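Local coordinates for protein ecto-NAD+ glycohydrolase (CD38 molecule) (Bos taurus, PDB 3GC6) that belongs to the ADP-ribosyl cyclase family as the bovine CD38 molecule, a disulfide-rich ectoenzyme bearing a glycan, at residues Q194-A199 against N229-C234. The protein carries 1 engineered substitution. Residues are numbered along the deposited sequence; the frame is centred on the assembly and turned at random. Where two conformers were deposited one is given.
Sequences QVELEA and NVKFRC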
loop_
_atom_site.group_PDB
_atom_site.type_symbol
_atom_site.label_atom_id
_atom_site.label_comp_id
_atom_site.label_asym_id
_atom_site.label_seq_id
_atom_site.Cartn_x
_atom_site.Cartn_y
_atom_site.Cartn_z
ATOM N N GLN A 194 -3.318 13.768 -30.028
ATOM C CA GLN A 194 -2.040 13.243 -30.548
ATOM C C GLN A 194 -1.560 11.915 -29.962
ATOM O O GLN A 194 -0.456 11.466 -30.276
ATOM C CB GLN A 194 -0.932 14.297 -30.459
ATOM C CG GLN A 194 -1.253 15.489 -31.329
ATOM C CD GLN A 194 -0.167 16.558 -31.329
ATOM O OE1 GLN A 194 1.013 16.241 -31.420
ATOM N NE2 GLN A 194 -0.562 17.808 -31.236
ATOM N N VAL A 195 -2.380 11.275 -29.128
ATOM C CA VAL A 195 -2.128 9.844 -28.889
ATOM C C VAL A 195 -2.391 9.070 -30.202
ATOM O O VAL A 195 -2.858 9.651 -31.186
ATOM C CB VAL A 195 -2.949 9.268 -27.703
ATOM C CG1 VAL A 195 -2.738 10.118 -26.463
ATOM C CG2 VAL A 195 -4.421 9.193 -28.041
ATOM N N GLU A 196 -2.055 7.779 -30.215
ATOM C CA GLU A 196 -2.375 6.935 -31.354
ATOM C C GLU A 196 -3.320 5.872 -30.856
ATOM O O GLU A 196 -3.150 5.336 -29.738
ATOM C CB GLU A 196 -1.133 6.287 -31.976
ATOM C CG GLU A 196 -0.074 7.334 -32.337
ATOM C CD GLU A 196 1.001 6.813 -33.256
ATOM O OE1 GLU A 196 0.937 5.622 -33.634
ATOM O OE2 GLU A 196 1.899 7.621 -33.600
ATOM N N LEU A 197 -4.337 5.576 -31.644
ATOM C CA LEU A 197 -5.324 4.607 -31.190
ATOM C C LEU A 197 -5.429 3.458 -32.169
ATOM O O LEU A 197 -5.576 3.672 -33.396
ATOM C CB LEU A 197 -6.690 5.295 -31.013
ATOM C CG LEU A 197 -7.839 4.440 -30.462
ATOM C CD1 LEU A 197 -8.824 5.330 -29.662
ATOM C CD2 LEU A 197 -8.553 3.690 -31.575
ATOM N N GLU A 198 -5.354 2.245 -31.630
ATOM C CA GLU A 198 -5.606 1.053 -32.413
ATOM C C GLU A 198 -6.917 0.442 -31.967
ATOM O O GLU A 198 -7.138 0.205 -30.757
ATOM C CB GLU A 198 -4.530 -0.004 -32.188
ATOM C CG GLU A 198 -3.174 0.417 -32.523
ATOM C CD GLU A 198 -2.173 -0.654 -32.134
ATOM O OE1 GLU A 198 -2.592 -1.754 -31.675
ATOM O OE2 GLU A 198 -0.980 -0.382 -32.294
ATOM N N ALA A 199 -7.788 0.173 -32.932
ATOM C CA ALA A 199 -9.050 -0.516 -32.644
ATOM C C ALA A 199 -9.007 -1.912 -33.236
ATOM O O ALA A 199 -8.524 -2.111 -34.351
ATOM C CB ALA A 199 -10.205 0.231 -33.231
ATOM N N ASN A 229 -6.977 15.011 -33.439
ATOM C CA ASN A 229 -5.647 14.777 -33.997
ATOM C C ASN A 229 -5.014 13.490 -33.473
ATOM O O ASN A 229 -3.844 13.457 -33.122
ATOM C CB ASN A 229 -4.723 15.974 -33.695
ATOM C CG ASN A 229 -3.523 16.044 -34.612
ATOM O OD1 ASN A 229 -3.414 15.293 -35.591
ATOM N ND2 ASN A 229 -2.599 16.968 -34.305
ATOM N N VAL A 230 -5.814 12.427 -33.447
ATOM C CA VAL A 230 -5.365 11.121 -32.987
ATOM C C VAL A 230 -5.266 10.173 -34.183
ATOM O O VAL A 230 -6.257 9.934 -34.872
ATOM C CB VAL A 230 -6.362 10.593 -31.936
ATOM C CG1 VAL A 230 -6.201 9.094 -31.717
ATOM C CG2 VAL A 230 -6.204 11.346 -30.626
ATOM N N LYS A 231 -4.070 9.638 -34.434
ATOM C CA LYS A 231 -3.850 8.677 -35.516
ATOM C C LYS A 231 -4.667 7.427 -35.202
ATOM O O LYS A 231 -4.724 7.005 -34.056
ATOM C CB LYS A 231 -2.375 8.293 -35.605
ATOM C CG LYS A 231 -2.070 7.177 -36.597
ATOM C CD LYS A 231 -0.653 7.313 -37.204
ATOM C CE LYS A 231 -0.163 5.985 -37.835
ATOM N NZ LYS A 231 -1.254 5.144 -38.420
ATOM N N PHE A 232 -5.273 6.836 -36.223
ATOM C CA PHE A 232 -6.180 5.706 -36.022
ATOM C C PHE A 232 -5.781 4.547 -36.911
ATOM O O PHE A 232 -5.619 4.720 -38.132
ATOM C CB PHE A 232 -7.610 6.168 -36.350
ATOM C CG PHE A 232 -8.664 5.120 -36.178
ATOM C CD1 PHE A 232 -8.701 4.325 -35.046
ATOM C CD2 PHE A 232 -9.653 4.960 -37.133
ATOM C CE1 PHE A 232 -9.721 3.371 -34.871
ATOM C CE2 PHE A 232 -10.658 3.992 -36.983
ATOM C CZ PHE A 232 -10.705 3.213 -35.860
ATOM N N ARG A 233 -5.633 3.366 -36.317
ATOM C CA ARG A 233 -5.407 2.143 -37.076
ATOM C C ARG A 233 -6.478 1.165 -36.641
ATOM O O ARG A 233 -6.653 0.947 -35.438
ATOM C CB ARG A 233 -4.024 1.561 -36.770
ATOM C CG ARG A 233 -2.858 2.405 -37.268
ATOM C CD ARG A 233 -1.524 1.717 -36.985
ATOM N NE ARG A 233 -1.178 1.733 -35.564
ATOM C CZ ARG A 233 -0.713 2.804 -34.933
ATOM N NH1 ARG A 233 -0.545 3.939 -35.599
ATOM N NH2 ARG A 233 -0.429 2.745 -33.638
ATOM N N CYS A 234 -7.188 0.580 -37.606
ATOM C CA CYS A 234 -8.270 -0.319 -37.309
ATOM C C CYS A 234 -8.044 -1.700 -37.928
ATOM O O CYS A 234 -7.692 -1.805 -39.116
ATOM C CB CYS A 234 -9.587 0.303 -37.806
ATOM S SG CYS A 234 -11.071 -0.561 -37.351
HETATM O O HOH W 1 -3.129 18.665 -31.458
HETATM O O HOH W 2 -1.531 10.727 -33.398
#
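Gln194 lays its CG against the side-chain amide of Asn229, 3.6 Å from ND2, with the two amide planes turned 51° apart; a water accepts from Gln194 NE2 and, weakly, from Asn229 ND2. Val195 lies just ahead of the paired strands. Val195 O receives a weak bond from Lys231 N at 3.5 Å, a second water accepts from Lys231 N and lies within bonding distance of Val195 O, and Val195 CG2 lies beside Val230 CG2. In the conformer of Arg233 described, Glu196 OE1 takes both NH1 (3.0 Å) and NH2 (3.2 Å) close to the guanidinium plane. Leu197 supplies both N and O to parallel-strand bonds, to Lys231 O and from Arg233 N, while on the face away from Glu196 and Glu198 its CD2 packs at the edge of the Phe232 ring, 3.5 Å from CE1. Glu198 OE2 adds a weaker salt bridge to Arg233 NH2 (3.4 Å); the arginine chain bends at chi3, -72°, turning its guanidinium edge toward both carboxylates. Ala199 donates N to Arg233 O and sets CB 3.6 Å from Phe232 CE1, beside Cys234, disulfide-bonded to Cys213. This pairing closes the beta-alpha-beta unit whose helix 216-227 covers Val230 and Phe232; strand 164-170 flanks 196-203 on its other side.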